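Local coordinates for rhamnonate dehydratase (Gibberella zeae PH-1, PDB 3FXG), which probably dehydrates rhamnonate in a magnesium-dependent reaction, as a member of the enolase superfamily, at residues K201-L206 / K237-L242; F217-D222 / L242-W247. One frame throughout, in Å; residues are numbered along the deposited sequence.

Running from the N terminus, the chain passes helix 195-213, strand 219-222, helix 229-238 and strand 246-248, all within the barrel domain. Contact 1 closes a loop from Leu-206 to Lys-237, 31 residues on, bringing the flank of helix 195-213 against the C-terminal end of helix 229-238 and the turn after it. Contact 2 closes a shorter one, from Asp-222 to Leu-242, and pairs the two strands. The segments alternate along the chain, so the loops cross rather than nest, and Leu-242 belongs to both. The centres of the two contacts lie about 10 Å apart, and the layers meet directly: Leu-206 CD1 is 3.6 Å from Trp-247 CH2, and Leu-206 CD2 packs on Val-221 CG2.

Contact 1 (K201-L206 / K237-L242); sequences KNVEFL and KACLDL
With CG1 of Val-203 anti to the backbone N (chi1 175°), CG2 is left anti to the carbonyl carbon, and Cys-239 likewise sends SG away from its carbonyl carbon at chi1 -63°; these two rotations bring the methyl and the sulfur together. Val-203 CG2 then touches two residues in succession, lying 3.8 Å from Ala-238 CB and 3.9 Å from Cys-239 SG. Leu-206 CD1 also comes to 3.8 Å from Cys-239 SG, and the sulfur touches two side chains one helical turn apart. One turn further along, at Leu-206, the side chain of Leu-242 reaches across, and its CD1 stands 3.6 Å from Leu-206 CB, against the base of that side chain rather than its end; the same methyl lies 4.0 Å from Val-203 O. No hydrogen bond spans the two segments, and 221 Å² is buried in all, so the evidence is for a purely apolar contact of modest size. Cys-239 is also where the second helix gives way: its backbone torsions (phi -109°) are the first to depart from the helix, and a 3-10 turn, with Leu-242 N bonded to Cys-239 O, carries Leu-242 back toward helix 195-213. There Arg-210 NE bonds Leu-242 O. Cys-239 also rests on Trp-247 of strand 246-248, which places the contact in the outer helical layer of an enolase-type TIM barrel, between consecutive helices.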
loop_
_atom_site.group_PDB
_atom_site.type_symbol
_atom_site.label_atom_id
_atom_site.label_comp_id
_atom_site.label_asym_id
_atom_site.label_seq_id
_atom_site.Cartn_x
_atom_site.Cartn_y
_atom_site.Cartn_z
ATOM N N LYS A 201 -21.359 -6.617 -32.504
ATOM C CA LYS A 201 -22.365 -7.672 -32.542
ATOM C C LYS A 201 -22.817 -8.042 -31.132
ATOM O O LYS A 201 -24.001 -8.299 -30.902
ATOM C CB LYS A 201 -21.812 -8.894 -33.277
ATOM C CG LYS A 201 -21.630 -8.642 -34.776
ATOM C CD LYS A 201 -20.712 -9.660 -35.438
ATOM C CE LYS A 201 -21.338 -11.038 -35.513
ATOM N NZ LYS A 201 -20.413 -12.000 -36.181
ATOM N N ASN A 202 -21.880 -8.069 -30.187
ATOM C CA ASN A 202 -22.224 -8.382 -28.802
ATOM C C ASN A 202 -23.166 -7.311 -28.262
ATOM O O ASN A 202 -24.156 -7.618 -27.604
ATOM C CB ASN A 202 -20.973 -8.429 -27.918
ATOM C CG ASN A 202 -20.296 -9.784 -27.932
ATOM O OD1 ASN A 202 -20.955 -10.815 -28.067
ATOM N ND2 ASN A 202 -18.976 -9.793 -27.766
ATOM N N VAL A 203 -22.849 -6.050 -28.544
ATOM C CA VAL A 203 -23.669 -4.941 -28.077
ATOM C C VAL A 203 -25.077 -5.021 -28.661
ATOM O O VAL A 203 -26.064 -4.859 -27.941
ATOM C CB VAL A 203 -23.037 -3.581 -28.459
ATOM C CG1 VAL A 203 -23.971 -2.437 -28.063
ATOM C CG2 VAL A 203 -21.688 -3.423 -27.765
ATOM N N GLU A 204 -25.161 -5.271 -29.965
ATOM C CA GLU A 204 -26.449 -5.373 -30.648
ATOM C C GLU A 204 -27.269 -6.522 -30.073
ATOM O O GLU A 204 -28.487 -6.418 -29.926
ATOM C CB GLU A 204 -26.229 -5.583 -32.150
ATOM C CG GLU A 204 -27.504 -5.810 -32.959
ATOM C CD GLU A 204 -28.590 -4.788 -32.656
ATOM O OE1 GLU A 204 -28.257 -3.618 -32.369
ATOM O OE2 GLU A 204 -29.782 -5.156 -32.720
ATOM N N PHE A 205 -26.584 -7.614 -29.754
ATOM C CA PHE A 205 -27.209 -8.803 -29.182
ATOM C C PHE A 205 -27.899 -8.467 -27.863
ATOM O O PHE A 205 -29.061 -8.827 -27.639
ATOM C CB PHE A 205 -26.138 -9.870 -28.943
ATOM C CG PHE A 205 -26.627 -11.079 -28.200
ATOM C CD1 PHE A 205 -27.397 -12.046 -28.840
ATOM C CD2 PHE A 205 -26.289 -11.270 -26.862
ATOM C CE1 PHE A 205 -27.818 -13.191 -28.161
ATOM C CE2 PHE A 205 -26.703 -12.408 -26.175
ATOM C CZ PHE A 205 -27.468 -13.373 -26.825
ATOM N N LEU A 206 -27.168 -7.781 -26.989
ATOM C CA LEU A 206 -27.693 -7.393 -25.688
ATOM C C LEU A 206 -28.780 -6.329 -25.818
ATOM O O LEU A 206 -29.752 -6.333 -25.065
ATOM C CB LEU A 206 -26.550 -6.891 -24.793
ATOM C CG LEU A 206 -25.489 -7.946 -24.450
ATOM C CD1 LEU A 206 -24.377 -7.317 -23.612
ATOM C CD2 LEU A 206 -26.136 -9.106 -23.692
ATOM N N LYS A 237 -18.373 -0.575 -21.188
ATOM C CA LYS A 237 -18.558 0.836 -21.499
ATOM C C LYS A 237 -19.555 0.995 -22.648
ATOM O O LYS A 237 -20.439 1.848 -22.599
ATOM C CB LYS A 237 -17.227 1.486 -21.891
ATOM C CG LYS A 237 -17.338 2.988 -22.105
ATOM C CD LYS A 237 -16.010 3.615 -22.517
ATOM C CE LYS A 237 -16.152 5.128 -22.652
ATOM N NZ LYS A 237 -14.881 5.786 -23.075
ATOM N N ALA A 238 -19.417 0.156 -23.668
ATOM C CA ALA A 238 -20.298 0.214 -24.832
ATOM C C ALA A 238 -21.744 -0.169 -24.529
ATOM O O ALA A 238 -22.644 0.161 -25.301
ATOM C CB ALA A 238 -19.753 -0.676 -25.939
ATOM N N CYS A 239 -21.969 -0.854 -23.410
ATOM C CA CYS A 239 -23.317 -1.292 -23.037
ATOM C C CYS A 239 -23.918 -0.548 -21.856
ATOM O O CYS A 239 -24.945 -0.966 -21.321
ATOM C CB CYS A 239 -23.313 -2.785 -22.694
ATOM S SG CYS A 239 -22.868 -3.886 -24.038
ATOM N N LEU A 240 -23.303 0.556 -21.450
ATOM C CA LEU A 240 -23.795 1.292 -20.293
ATOM C C LEU A 240 -25.279 1.658 -20.302
ATOM O O LEU A 240 -25.942 1.546 -19.274
ATOM C CB LEU A 240 -22.933 2.536 -20.058
ATOM C CG LEU A 240 -21.491 2.200 -19.642
ATOM C CD1 LEU A 240 -20.715 3.478 -19.358
ATOM C CD2 LEU A 240 -21.507 1.304 -18.409
ATOM N N ASP A 241 -25.815 2.068 -21.447
ATOM C CA ASP A 241 -27.228 2.437 -21.508
ATOM C C ASP A 241 -28.189 1.246 -21.488
ATOM O O ASP A 241 -29.408 1.427 -21.422
ATOM C CB ASP A 241 -27.502 3.294 -22.745
ATOM C CG ASP A 241 -27.128 2.595 -24.036
ATOM O OD1 ASP A 241 -27.294 3.210 -25.112
ATOM O OD2 ASP A 241 -26.667 1.433 -23.979
ATOM N N LEU A 242 -27.651 0.032 -21.545
ATOM C CA LEU A 242 -28.491 -1.163 -21.531
ATOM C C LEU A 242 -28.817 -1.604 -20.106
ATOM O O LEU A 242 -29.589 -2.541 -19.894
ATOM C CB LEU A 242 -27.805 -2.300 -22.294
ATOM C CG LEU A 242 -27.481 -2.018 -23.764
ATOM C CD1 LEU A 242 -26.946 -3.284 -24.419
ATOM C CD2 LEU A 242 -28.731 -1.539 -24.491
#

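Contact 2 (F217-D222 / L242-W247). With MG (magnesium ion), chain I.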
loop_
_atom_site.group_PDB
_atom_site.type_symbol
_atom_site.label_atom_id
_atom_site.label_comp_id
_atom_site.label_asym_id
_atom_site.label_seq_id
_atom_site.Cartn_x
_atom_site.Cartn_y
_atom_site.Cartn_z
ATOM N N PHE A 217 -36.882 -5.251 -16.483
ATOM C CA PHE A 217 -36.487 -6.635 -16.245
ATOM C C PHE A 217 -34.970 -6.817 -16.160
ATOM O O PHE A 217 -34.243 -6.501 -17.100
ATOM C CB PHE A 217 -37.044 -7.546 -17.337
ATOM C CG PHE A 217 -36.931 -9.005 -17.011
ATOM C CD1 PHE A 217 -37.692 -9.561 -15.982
ATOM C CD2 PHE A 217 -36.046 -9.821 -17.705
ATOM C CE1 PHE A 217 -37.572 -10.910 -15.652
ATOM C CE2 PHE A 217 -35.920 -11.170 -17.382
ATOM C CZ PHE A 217 -36.683 -11.715 -16.354
ATOM N N PRO A 218 -34.475 -7.339 -15.028
ATOM C CA PRO A 218 -33.034 -7.548 -14.861
ATOM C C PRO A 218 -32.430 -8.504 -15.887
ATOM O O PRO A 218 -32.935 -9.604 -16.102
ATOM C CB PRO A 218 -32.924 -8.094 -13.436
ATOM C CG PRO A 218 -34.099 -7.466 -12.740
ATOM C CD PRO A 218 -35.192 -7.618 -13.772
ATOM N N ILE A 219 -31.346 -8.067 -16.521
ATOM C CA ILE A 219 -30.641 -8.875 -17.506
ATOM C C ILE A 219 -29.178 -8.971 -17.093
ATOM O O ILE A 219 -28.522 -7.953 -16.864
ATOM C CB ILE A 219 -30.702 -8.249 -18.920
ATOM C CG1 ILE A 219 -32.133 -8.306 -19.455
ATOM C CG2 ILE A 219 -29.752 -8.988 -19.865
ATOM C CD1 ILE A 219 -32.294 -7.674 -20.819
HETATM N N MSE A 220 -28.682 -10.197 -16.987
HETATM C CA MSE A 220 -27.294 -10.445 -16.623
HETATM C C MSE A 220 -26.602 -11.047 -17.847
HETATM O O MSE A 220 -27.262 -11.614 -18.715
HETATM C CB MSE A 220 -27.214 -11.422 -15.444
HETATM C CG MSE A 220 -27.765 -10.877 -14.126
HETATM SE SE MSE A 220 -29.706 -10.700 -14.054
HETATM C CE MSE A 220 -30.123 -12.339 -13.107
ATOM N N VAL A 221 -25.281 -10.927 -17.919
ATOM C CA VAL A 221 -24.545 -11.466 -19.057
ATOM C C VAL A 221 -23.460 -12.445 -18.629
ATOM O O VAL A 221 -22.573 -12.100 -17.847
ATOM C CB VAL A 221 -23.891 -10.327 -19.878
ATOM C CG1 VAL A 221 -23.193 -10.898 -21.105
ATOM C CG2 VAL A 221 -24.958 -9.308 -20.290
ATOM N N ASP A 222 -23.534 -13.668 -19.142
ATOM C CA ASP A 222 -22.544 -14.690 -18.816
ATOM C C ASP A 222 -21.468 -14.683 -19.892
ATOM O O ASP A 222 -21.774 -14.773 -21.081
ATOM C CB ASP A 222 -23.199 -16.066 -18.746
ATOM C CG ASP A 222 -22.291 -17.110 -18.124
ATOM O OD1 ASP A 222 -21.216 -17.388 -18.691
ATOM O OD2 ASP A 222 -22.657 -17.650 -17.061
ATOM N N LEU A 242 -27.651 0.032 -21.545
ATOM C CA LEU A 242 -28.491 -1.163 -21.531
ATOM C C LEU A 242 -28.817 -1.604 -20.106
ATOM O O LEU A 242 -29.589 -2.541 -19.894
ATOM C CB LEU A 242 -27.805 -2.300 -22.294
ATOM C CG LEU A 242 -27.481 -2.018 -23.764
ATOM C CD1 LEU A 242 -26.946 -3.284 -24.419
ATOM C CD2 LEU A 242 -28.731 -1.539 -24.491
ATOM N N ASN A 243 -28.217 -0.923 -19.136
ATOM C CA ASN A 243 -28.429 -1.204 -17.722
ATOM C C ASN A 243 -28.288 -2.678 -17.334
ATOM O O ASN A 243 -29.166 -3.243 -16.681
ATOM C CB ASN A 243 -29.810 -0.684 -17.303
ATOM C CG ASN A 243 -29.942 0.826 -17.471
ATOM O OD1 ASN A 243 -31.044 1.376 -17.410
ATOM N ND2 ASN A 243 -28.815 1.502 -17.677
ATOM N N ILE A 244 -27.180 -3.295 -17.727
ATOM C CA ILE A 244 -26.929 -4.698 -17.399
ATOM C C ILE A 244 -26.784 -4.848 -15.882
ATOM O O ILE A 244 -26.054 -4.091 -15.246
ATOM C CB ILE A 244 -25.639 -5.204 -18.100
ATOM C CG1 ILE A 244 -25.809 -5.107 -19.620
ATOM C CG2 ILE A 244 -25.326 -6.636 -17.683
ATOM C CD1 ILE A 244 -27.013 -5.860 -20.161
ATOM N N ASN A 245 -27.484 -5.823 -15.306
ATOM C CA ASN A 245 -27.442 -6.054 -13.861
ATOM C C ASN A 245 -26.036 -6.452 -13.404
ATOM O O ASN A 245 -25.478 -5.848 -12.485
ATOM C CB ASN A 245 -28.446 -7.141 -13.470
ATOM C CG ASN A 245 -28.711 -7.179 -11.974
ATOM O OD1 ASN A 245 -29.126 -8.203 -11.431
ATOM N ND2 ASN A 245 -28.483 -6.057 -11.305
ATOM N N TRP A 246 -25.469 -7.480 -14.026
ATOM C CA TRP A 246 -24.111 -7.883 -13.691
ATOM C C TRP A 246 -23.466 -8.664 -14.824
ATOM O O TRP A 246 -24.153 -9.260 -15.659
ATOM C CB TRP A 246 -24.057 -8.686 -12.376
ATOM C CG TRP A 246 -24.428 -10.153 -12.448
ATOM C CD1 TRP A 246 -23.790 -11.135 -13.159
ATOM C CD2 TRP A 246 -25.471 -10.808 -11.712
ATOM N NE1 TRP A 246 -24.370 -12.358 -12.905
ATOM C CE2 TRP A 246 -25.402 -12.185 -12.021
ATOM C CE3 TRP A 246 -26.456 -10.363 -10.818
ATOM C CZ2 TRP A 246 -26.284 -13.125 -11.467
ATOM C CZ3 TRP A 246 -27.333 -11.298 -10.265
ATOM C CH2 TRP A 246 -27.238 -12.663 -10.594
ATOM N N TRP A 247 -22.137 -8.635 -14.847
ATOM C CA TRP A 247 -21.348 -9.328 -15.854
ATOM C C TRP A 247 -20.672 -10.502 -15.163
ATOM O O TRP A 247 -19.918 -10.316 -14.201
ATOM C CB TRP A 247 -20.316 -8.371 -16.448
ATOM C CG TRP A 247 -20.951 -7.237 -17.195
ATOM C CD1 TRP A 247 -21.471 -6.091 -16.665
ATOM C CD2 TRP A 247 -21.166 -7.160 -18.608
ATOM N NE1 TRP A 247 -21.997 -5.304 -17.663
ATOM C CE2 TRP A 247 -21.822 -5.938 -18.866
ATOM C CE3 TRP A 247 -20.866 -8.009 -19.683
ATOM C CZ2 TRP A 247 -22.185 -5.539 -20.158
ATOM C CZ3 TRP A 247 -21.228 -7.610 -20.971
ATOM C CH2 TRP A 247 -21.880 -6.388 -21.193
HETATM MG MG MG I . -21.866 -18.836 -15.349
HETATM O O HOH W 1 -30.620 -5.167 -15.670
HETATM O O HOH W 2 -20.020 -18.813 -16.696
HETATM O O HOH W 3 -24.054 -19.987 -15.133
#
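Met-220, a selenomethionine, lies over one face of the Trp-246 indole: CG sits 3.4 Å from the centroid of the six-membered ring, 16° off the normal, and SE, 4.5 Å from the same centroid, adds a Met-aromatic contact. Bends at chi2 and chi3 bring CE of Met-220 back to 3.8 Å from Trp-246 CH2. On the other face of the sheet, Val-221 CB approaches one face of the Trp-247 ring off-centre, while Val-221 CG2 meets Ile-244 CG2 at 3.8 Å. These two ring pairs, all buried residues, are the tight part. Val-221 N donates to Trp-246 O at 3.0 Å, with an N-H...O angle of 167°, and Asn-245 N to Ile-219 O at 2.8 Å. The loose end is at exposed Asn-243, where a water, not a direct strand bond, links Ile-219 N to Asn-243 O; at the far end Asp-222 OD2 binds the magnesium ion at 2.2 Å, alongside two coordinating waters, with Glu-248 and Glu-275 completing the protein ligands. The two parallel strands and helix 229-238 form a beta-alpha-beta crossover of the barrel: Ile-219 touches Val-213 of helix 195-213, Trp-247 touches Leu-235 of helix 229-238, and strands 184-187 and 270-273 flank the pair.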